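Local structure of fiber protein (Raptor siadenovirus a, 5FJL) at residues E99-L104 with F145-R150; Q109-P114 with F136-D141; S115-I120 with C132-L137. The protein probably attaches the virion to its host cell through the trimeric head domain of the fibre, the part described here. All blocks are in the same frame, centred on the assembly; numbering follows the deposited sequence.

Interaction 1 (E99-L104 with F145-R150); sequences ELLIPL and FLVVLR
Phe145, near the start of strand 144-149, reaches its ring across to Pro103: CE2 lies 3.7 Å from CB of Pro103, and CD2 meets CB of Leu101, so the ring bridges two side chains on the same sheet face. CG, anti to the carbonyl carbon at chi1 -81°, lets the ring lean over to both. Leu146 follows in a hydrogen-bonded antiparallel pair with Ile102; Ile102 N gives a 2.8 Å bond to Leu146 O, and Ile102 O takes one back from Leu146 N. Their side chains run side by side on the other face, CD1 of Ile102 being 4.0 Å from CD2 of Leu146. Val147 turns back to the Phe145 face, where its CG2 meets CD2 of Leu101 in the modelled conformer. Val148 repeats the two-bond pairing with Leu100, their CB atoms meeting. Leu149 and Glu99 run side by side, CD2 meeting CG at 4.0 Å. Arg150 brings its aliphatic CD against CD1 of Leu100, while its NE salt-bridges Glu130 and its guanidinium makes a cation-pi contact with Phe121. Strand 144-149 thus lies between strands 99-103 and 127-138; Phe91 and Phe86 cover the Leu100 and Ile102 face, and a second subunit packs on the Leu101 and Phe145 face.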
loop_
_atom_site.group_PDB
_atom_site.type_symbol
_atom_site.label_atom_id
_atom_site.label_comp_id
_atom_site.label_asym_id
_atom_site.label_seq_id
_atom_site.Cartn_x
_atom_site.Cartn_y
_atom_site.Cartn_z
ATOM N N GLU A 99 12.408 12.384 0.204
ATOM C CA GLU A 99 13.090 11.201 0.683
ATOM C C GLU A 99 13.602 11.569 2.059
ATOM O O GLU A 99 14.328 12.572 2.193
ATOM C CB GLU A 99 14.334 10.834 -0.150
ATOM C CG GLU A 99 14.203 10.468 -1.593
ATOM C CD GLU A 99 15.569 10.471 -2.330
ATOM O OE1 GLU A 99 16.617 10.911 -1.781
ATOM O OE2 GLU A 99 15.583 10.013 -3.478
ATOM N N LEU A 100 13.285 10.765 3.063
ATOM C CA LEU A 100 13.707 11.041 4.432
ATOM C C LEU A 100 14.383 9.817 5.005
ATOM O O LEU A 100 13.971 8.678 4.763
ATOM C CB LEU A 100 12.468 11.378 5.266
ATOM C CG LEU A 100 11.641 12.568 4.820
ATOM C CD1 LEU A 100 10.359 12.610 5.620
ATOM C CD2 LEU A 100 12.438 13.834 5.052
ATOM N N LEU A 101 15.417 10.040 5.824
ATOM C CA LEU A 101 16.223 8.984 6.420
ATOM C C LEU A 101 16.214 9.097 7.932
ATOM O O LEU A 101 16.514 10.154 8.460
ATOM C CB LEU A 101 17.683 9.084 5.945
ATOM C CG LEU A 101 17.929 8.952 4.448
ATOM C CD1 LEU A 101 19.423 8.870 4.168
ATOM C CD2 LEU A 101 17.271 7.744 3.842
ATOM N N ILE A 102 15.884 8.012 8.614
ATOM C CA ILE A 102 15.886 7.970 10.077
ATOM C C ILE A 102 16.928 6.936 10.483
ATOM O O ILE A 102 16.687 5.742 10.396
ATOM C CB ILE A 102 14.478 7.570 10.602
ATOM C CG1 ILE A 102 13.409 8.568 10.123
ATOM C CG2 ILE A 102 14.504 7.473 12.123
ATOM C CD1 ILE A 102 11.970 8.084 10.293
ATOM N N PRO A 103 18.102 7.395 10.972
ATOM C CA PRO A 103 19.112 6.430 11.386
ATOM C C PRO A 103 18.760 5.828 12.744
ATOM O O PRO A 103 18.285 6.569 13.628
ATOM C CB PRO A 103 20.392 7.302 11.490
ATOM C CG PRO A 103 19.882 8.631 11.753
ATOM C CD PRO A 103 18.590 8.770 10.976
ATOM N N LEU A 104 18.957 4.541 12.892
ATOM C CA LEU A 104 18.555 3.812 14.091
ATOM C C LEU A 104 19.768 3.158 14.742
ATOM O O LEU A 104 20.828 3.015 14.113
ATOM C CB LEU A 104 17.501 2.773 13.717
ATOM C CG LEU A 104 16.206 3.354 13.103
ATOM C CD1 LEU A 104 15.391 2.229 12.517
ATOM C CD2 LEU A 104 15.414 4.158 14.098
ATOM N N PHE A 145 18.484 1.843 9.038
ATOM C CA PHE A 145 17.707 3.021 8.716
ATOM C C PHE A 145 16.241 2.662 8.484
ATOM O O PHE A 145 15.927 1.565 8.014
ATOM C CB PHE A 145 18.185 3.654 7.409
ATOM C CG PHE A 145 19.410 4.515 7.557
ATOM C CD1 PHE A 145 20.648 3.940 7.498
ATOM C CD2 PHE A 145 19.308 5.879 7.722
ATOM C CE1 PHE A 145 21.788 4.740 7.619
ATOM C CE2 PHE A 145 20.428 6.684 7.844
ATOM C CZ PHE A 145 21.662 6.094 7.788
ATOM N N LEU A 146 15.389 3.604 8.834
ATOM C CA LEU A 146 14.008 3.651 8.296
ATOM C C LEU A 146 13.945 4.763 7.280
ATOM O O LEU A 146 14.310 5.906 7.564
ATOM C CB LEU A 146 13.021 3.901 9.436
ATOM C CG LEU A 146 11.534 4.029 9.030
ATOM C CD1 LEU A 146 11.040 2.813 8.260
ATOM C CD2 LEU A 146 10.648 4.269 10.254
ATOM N N VAL A 147 13.514 4.444 6.066
ATOM C CA VAL A 147 13.462 5.388 4.966
ATOM C C VAL A 147 12.008 5.675 4.658
ATOM O O VAL A 147 11.200 4.731 4.635
ATOM C CB VAL A 147 14.128 4.794 3.713
ATOM C CG1 VAL A 147 14.043 5.751 2.532
ATOM C CG2 VAL A 147 15.576 4.395 4.037
ATOM N N VAL A 148 11.687 6.950 4.458
ATOM C CA VAL A 148 10.316 7.355 4.140
ATOM C C VAL A 148 10.357 8.059 2.807
ATOM O O VAL A 148 11.138 9.002 2.621
ATOM C CB VAL A 148 9.736 8.292 5.197
ATOM C CG1 VAL A 148 8.279 8.647 4.912
ATOM C CG2 VAL A 148 9.853 7.690 6.595
ATOM N N LEU A 149 9.519 7.612 1.867
ATOM C CA LEU A 149 9.423 8.241 0.553
ATOM C C LEU A 149 8.098 8.936 0.408
ATOM O O LEU A 149 7.053 8.375 0.728
ATOM C CB LEU A 149 9.563 7.231 -0.562
ATOM C CG LEU A 149 10.820 6.381 -0.565
ATOM C CD1 LEU A 149 10.812 5.503 -1.818
ATOM C CD2 LEU A 149 12.060 7.246 -0.608
ATOM N N ARG A 150 8.114 10.178 -0.047
ATOM C CA ARG A 150 6.945 11.021 -0.164
ATOM C C ARG A 150 6.782 11.511 -1.587
ATOM O O ARG A 150 7.720 11.409 -2.403
ATOM C CB ARG A 150 7.082 12.236 0.751
ATOM C CG ARG A 150 7.253 11.924 2.236
ATOM C CD ARG A 150 7.513 13.168 3.063
ATOM N NE ARG A 150 6.468 14.141 2.837
ATOM C CZ ARG A 150 6.595 15.275 2.175
ATOM N NH1 ARG A 150 7.767 15.662 1.680
ATOM N NH2 ARG A 150 5.529 16.053 1.968
#

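Interaction 2 (Q109-P114 with F136-D141); sequences QLNTAP and FLTDVD
Thr112 and Phe136 join the loop before strand 115-122 to the end of strand 127-138 in the antiparallel beta fold of the fibre head. The tight part is here. Thr112 N donates to Phe136 O at 2.9 Å in a nearly straight bond, and Phe136 N donates in return to the hydroxyl OG1 of Thr112, a side chain standing in for a backbone carbonyl. A chi1 of 74° sets that OG1 between the backbone N and the carbonyl carbon, where it also donates to Ala113 O. Leu110 sends CD2 over the centre of the Phe136 ring, 3.6 Å from the centroid and 8° off its normal, a CH-pi contact; Phe169 meets the same ring edge-to-face, and Leu146 and Leu67 add to the packing. At Thr138 the contact becomes looser, polar and watered. Water 2 donates to Thr138 OG1 and accepts from Leu110 N, water 3 joins Thr138 N to Asn111 OD1, and water 1 lies between Leu110 O and Leu137 O. The exposed Gln109 passes crosswise over Thr138, and Asn111 ND2 meets a lone pair of Gln109 OE1 in the plane of that amide. This bond helps fix the Asn111 amide, whose OD1 receives the Thr138 OG1 hydroxyl at 2.7 Å, coming in 26° out of the plane of the Asn111 carbonyl.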
loop_
_atom_site.group_PDB
_atom_site.type_symbol
_atom_site.label_atom_id
_atom_site.label_comp_id
_atom_site.label_asym_id
_atom_site.label_seq_id
_atom_site.Cartn_x
_atom_site.Cartn_y
_atom_site.Cartn_z
ATOM N N GLN A 109 19.761 -6.137 12.608
ATOM C CA GLN A 109 19.304 -5.502 11.401
ATOM C C GLN A 109 17.845 -5.786 11.185
ATOM O O GLN A 109 17.324 -6.797 11.632
ATOM C CB GLN A 109 20.022 -6.096 10.189
ATOM C CG GLN A 109 21.478 -5.765 10.087
ATOM C CD GLN A 109 22.121 -6.307 8.803
ATOM O OE1 GLN A 109 21.451 -6.623 7.801
ATOM N NE2 GLN A 109 23.440 -6.384 8.821
ATOM N N LEU A 110 17.195 -4.876 10.460
ATOM C CA LEU A 110 15.849 -5.126 9.955
ATOM C C LEU A 110 15.827 -4.655 8.510
ATOM O O LEU A 110 16.082 -3.506 8.228
ATOM C CB LEU A 110 14.791 -4.405 10.803
ATOM C CG LEU A 110 13.338 -4.575 10.371
ATOM C CD1 LEU A 110 12.924 -6.034 10.273
ATOM C CD2 LEU A 110 12.409 -3.824 11.311
ATOM N N ASN A 111 15.580 -5.580 7.579
ATOM C CA ASN A 111 15.600 -5.278 6.156
ATOM C C ASN A 111 14.265 -5.706 5.594
ATOM O O ASN A 111 13.910 -6.868 5.746
ATOM C CB ASN A 111 16.689 -6.097 5.479
ATOM C CG ASN A 111 18.051 -5.714 5.971
ATOM O OD1 ASN A 111 18.477 -4.600 5.744
ATOM N ND2 ASN A 111 18.680 -6.591 6.718
ATOM N N THR A 112 13.514 -4.755 5.026
ATOM C CA THR A 112 12.150 -5.061 4.523
ATOM C C THR A 112 11.936 -4.504 3.142
ATOM O O THR A 112 12.662 -3.647 2.638
ATOM C CB THR A 112 11.074 -4.444 5.469
ATOM O OG1 THR A 112 11.000 -3.025 5.295
ATOM C CG2 THR A 112 11.336 -4.816 6.920
ATOM N N ALA A 113 10.854 -4.988 2.507
ATOM C CA ALA A 113 10.275 -4.338 1.351
ATOM C C ALA A 113 9.516 -3.084 1.814
ATOM O O ALA A 113 9.295 -2.898 3.032
ATOM C CB ALA A 113 9.320 -5.332 0.689
ATOM N N PRO A 114 9.122 -2.199 0.910
ATOM C CA PRO A 114 8.383 -1.005 1.312
ATOM C C PRO A 114 6.945 -1.311 1.647
ATOM O O PRO A 114 6.344 -2.186 1.008
ATOM C CB PRO A 114 8.431 -0.095 0.087
ATOM C CG PRO A 114 8.389 -1.054 -0.995
ATOM C CD PRO A 114 9.323 -2.177 -0.558
ATOM N N PHE A 136 12.547 -0.419 5.823
ATOM C CA PHE A 136 13.739 -0.592 6.687
ATOM C C PHE A 136 14.859 -1.114 5.784
ATOM O O PHE A 136 14.698 -2.119 5.072
ATOM C CB PHE A 136 13.457 -1.558 7.818
ATOM C CG PHE A 136 12.604 -0.997 8.910
ATOM C CD1 PHE A 136 13.177 -0.305 9.968
ATOM C CD2 PHE A 136 11.215 -1.167 8.900
ATOM C CE1 PHE A 136 12.411 0.200 10.999
ATOM C CE2 PHE A 136 10.446 -0.668 9.917
ATOM C CZ PHE A 136 11.026 0.001 10.982
ATOM N N LEU A 137 16.003 -0.458 5.865
ATOM C CA LEU A 137 17.191 -0.803 5.050
ATOM C C LEU A 137 18.416 -0.778 5.962
ATOM O O LEU A 137 18.408 -0.131 6.989
ATOM C CB LEU A 137 17.368 0.200 3.929
ATOM C CG LEU A 137 16.294 0.271 2.850
ATOM C CD1 LEU A 137 16.611 1.414 1.896
ATOM C CD2 LEU A 137 16.179 -1.042 2.089
ATOM N N THR A 138 19.448 -1.512 5.592
ATOM C CA THR A 138 20.730 -1.459 6.310
ATOM C C THR A 138 21.754 -0.868 5.376
ATOM O O THR A 138 21.893 -1.289 4.237
ATOM C CB THR A 138 21.178 -2.844 6.724
ATOM O OG1 THR A 138 20.165 -3.475 7.471
ATOM C CG2 THR A 138 22.450 -2.806 7.590
ATOM N N ASP A 139 22.484 0.119 5.883
ATOM C CA ASP A 139 23.561 0.799 5.149
ATOM C C ASP A 139 24.678 -0.212 4.885
ATOM O O ASP A 139 24.827 -1.188 5.622
ATOM C CB ASP A 139 24.035 1.964 6.026
ATOM C CG ASP A 139 24.877 3.017 5.295
ATOM O OD1 ASP A 139 25.872 2.661 4.604
ATOM O OD2 ASP A 139 24.573 4.215 5.433
ATOM N N VAL A 140 25.438 0.002 3.806
ATOM C CA VAL A 140 26.663 -0.810 3.600
ATOM C C VAL A 140 27.556 -0.793 4.859
ATOM O O VAL A 140 28.171 -1.808 5.205
ATOM C CB VAL A 140 27.477 -0.388 2.344
ATOM C CG1 VAL A 140 26.649 -0.548 1.082
ATOM C CG2 VAL A 140 28.016 1.024 2.453
ATOM N N ASP A 141 27.546 0.334 5.577
ATOM C CA ASP A 141 28.284 0.475 6.842
ATOM C C ASP A 141 27.639 -0.208 8.070
ATOM O O ASP A 141 28.144 -0.043 9.188
ATOM C CB ASP A 141 28.688 1.959 7.063
ATOM C CG ASP A 141 27.576 2.841 7.652
ATOM O OD1 ASP A 141 26.496 2.328 8.034
ATOM O OD2 ASP A 141 27.806 4.067 7.744
HETATM O O HOH W 1 16.764 -1.092 9.490
HETATM O O HOH W 2 18.928 -2.742 9.707
HETATM O O HOH W 3 18.857 -3.410 3.381
#

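Interaction 3 (S115-I120 with C132-L137); sequences STALCI and CMMQFL
Ser115 and Met134, and likewise Ala117 and Cys132, form hydrogen-bonded antiparallel pairs in the hairpin of strands 115-122 and 127-138. The backbone bonds come first. Ser115 N reaches Met134 O and Met134 N reaches Ser115 O, each at 2.8 Å; in the next pair, Ala117 N gives to Cys132 O at 2.8 Å and Cys132 N to Ala117 O at 2.9 Å. Between them, Thr116 and Met133 are a non-hydrogen-bonded pair, and CA-H...O contacts support the ladder, among them Met133 CA to Ser115 O. The segments run 124° apart, a strongly splayed antiparallel pair; within them three bridges form, and backbone bonding continues at Cys119 with Glu130.

Apolar and sulfur contacts make up the second group. Met134 starts with CG between the backbone N and the carbonyl carbon (chi1 58°) and bends again at its thioether, bringing the methyl CE 3.7 Å from both the CB of Ala117 and the SG of Cys119. In its modelled conformer Cys132 adds its SG beside CB of Cys119. On the opposite face Met133 bends its CE back to 3.8 Å from OG1 of Thr116.

Polar side-chain ends look outside the pair. Ser115 OG bonds to Pro168 O of strand 160-171, and Thr116 OG1 has weak hydrogen bonds to Thr116 of both neighbouring subunits. The chemistry implies two different surroundings: Ala117, Cys119, Cys132 and Met134 make a sulfur-rich patch within the subunit, with the hydroxyl of Ser115 at its edge satisfied by Pro168 O, whereas Thr116 and Met133 face neighbouring subunits.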
loop_
_atom_site.group_PDB
_atom_site.type_symbol
_atom_site.label_atom_id
_atom_site.label_comp_id
_atom_site.label_asym_id
_atom_site.label_seq_id
_atom_site.Cartn_x
_atom_site.Cartn_y
_atom_site.Cartn_z
ATOM N N SER A 115 6.400 -0.577 2.596
ATOM C CA SER A 115 4.965 -0.645 2.950
ATOM C C SER A 115 4.369 0.741 2.995
ATOM O O SER A 115 5.037 1.733 3.246
ATOM C CB SER A 115 4.708 -1.312 4.308
ATOM O OG SER A 115 4.883 -2.689 4.168
ATOM N N THR A 116 3.087 0.821 2.686
ATOM C CA THR A 116 2.365 2.056 2.657
ATOM C C THR A 116 1.950 2.476 4.064
ATOM O O THR A 116 1.446 1.648 4.842
ATOM C CB THR A 116 1.085 1.956 1.820
ATOM O OG1 THR A 116 1.426 1.357 0.540
ATOM C CG2 THR A 116 0.458 3.290 1.592
ATOM N N ALA A 117 2.113 3.767 4.353
ATOM C CA ALA A 117 1.699 4.339 5.637
ATOM C C ALA A 117 0.906 5.577 5.436
ATOM O O ALA A 117 1.107 6.283 4.467
ATOM C CB ALA A 117 2.903 4.714 6.469
ATOM N N LEU A 118 0.000 5.861 6.378
ATOM C CA LEU A 118 -0.628 7.167 6.523
ATOM C C LEU A 118 0.164 7.937 7.577
ATOM O O LEU A 118 0.233 7.486 8.726
ATOM C CB LEU A 118 -2.080 7.028 6.995
ATOM C CG LEU A 118 -2.714 8.377 7.380
ATOM C CD1 LEU A 118 -2.746 9.305 6.188
ATOM C CD2 LEU A 118 -4.088 8.161 7.957
ATOM N N CYS A 119 0.768 9.035 7.179
ATOM C CA CYS A 119 1.595 9.873 8.063
ATOM C C CYS A 119 1.051 11.262 8.119
ATOM O O CYS A 119 0.440 11.791 7.169
ATOM C CB CYS A 119 3.022 9.945 7.573
ATOM S SG CYS A 119 3.824 8.306 7.652
ATOM N N ILE A 120 1.326 11.925 9.251
ATOM C CA ILE A 120 1.016 13.325 9.453
ATOM C C ILE A 120 2.327 14.029 9.741
ATOM O O ILE A 120 3.044 13.639 10.654
ATOM C CB ILE A 120 0.011 13.550 10.596
ATOM C CG1 ILE A 120 -1.340 12.871 10.281
ATOM C CG2 ILE A 120 -0.198 15.031 10.843
ATOM C CD1 ILE A 120 -2.214 12.706 11.492
ATOM N N CYS A 132 2.386 7.628 2.293
ATOM C CA CYS A 132 3.844 7.557 2.024
ATOM C C CYS A 132 4.232 6.116 1.932
ATOM O O CYS A 132 3.444 5.245 2.321
ATOM C CB CYS A 132 4.674 8.154 3.176
ATOM S SG CYS A 132 4.332 9.877 3.559
ATOM N N MET A 133 5.426 5.809 1.456
ATOM C CA MET A 133 5.963 4.456 1.583
ATOM C C MET A 133 7.145 4.495 2.520
ATOM O O MET A 133 7.894 5.484 2.556
ATOM C CB MET A 133 6.338 3.861 0.269
ATOM C CG MET A 133 5.106 3.697 -0.660
ATOM S SD MET A 133 5.299 2.467 -1.937
ATOM C CE MET A 133 4.851 1.009 -0.955
ATOM N N MET A 134 7.294 3.462 3.300
ATOM C CA MET A 134 8.465 3.351 4.178
ATOM C C MET A 134 9.067 1.999 4.128
ATOM O O MET A 134 8.418 1.006 3.826
ATOM C CB MET A 134 8.174 3.840 5.523
ATOM C CG MET A 134 7.085 3.182 6.213
ATOM S SD MET A 134 6.755 3.925 7.857
ATOM C CE MET A 134 6.325 5.615 7.602
ATOM N N GLN A 135 10.368 1.951 4.404
ATOM C CA GLN A 135 11.120 0.725 4.231
ATOM C C GLN A 135 12.292 0.708 5.193
ATOM O O GLN A 135 12.955 1.720 5.336
ATOM C CB GLN A 135 11.658 0.690 2.785
ATOM C CG GLN A 135 12.367 -0.539 2.375
ATOM C CD GLN A 135 12.555 -0.608 0.868
ATOM O OE1 GLN A 135 12.262 0.348 0.138
ATOM N NE2 GLN A 135 12.932 -1.761 0.417
ATOM N N PHE A 136 12.547 -0.419 5.823
ATOM C CA PHE A 136 13.739 -0.592 6.687
ATOM C C PHE A 136 14.859 -1.114 5.784
ATOM O O PHE A 136 14.698 -2.119 5.072
ATOM C CB PHE A 136 13.457 -1.558 7.818
ATOM C CG PHE A 136 12.604 -0.997 8.910
ATOM C CD1 PHE A 136 13.177 -0.305 9.968
ATOM C CD2 PHE A 136 11.215 -1.167 8.900
ATOM C CE1 PHE A 136 12.411 0.200 10.999
ATOM C CE2 PHE A 136 10.446 -0.668 9.917
ATOM C CZ PHE A 136 11.026 0.001 10.982
ATOM N N LEU A 137 16.003 -0.458 5.865
ATOM C CA LEU A 137 17.191 -0.803 5.050
ATOM C C LEU A 137 18.416 -0.778 5.962
ATOM O O LEU A 137 18.408 -0.131 6.989
ATOM C CB LEU A 137 17.368 0.200 3.929
ATOM C CG LEU A 137 16.294 0.271 2.850
ATOM C CD1 LEU A 137 16.611 1.414 1.896
ATOM C CD2 LEU A 137 16.179 -1.042 2.089
#

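How the interactions relate
From the N terminus, strand 99-103 is the first of the contact segments, after five earlier strands; interaction 1 closes the longest loop when it pairs with 145-150, 40 residues intervening. Interactions 2 and 3 both fall within that span. The chain runs from 109-114 straight into 115-120, turns, and returns through 132-137 into 136-141, so interaction 3 is the inner closure and interaction 2 the next one out, the two sharing Phe136 and Leu137. Strand 127-138 is common to both and also bonds to strand 144-149 through Leu149 N to Met133 O and Phe145 N to Leu137 O. Strands 99-103, 144-149, 127-138 and 115-122 thus form successive sheet neighbours, and all three contacts touch a second subunit.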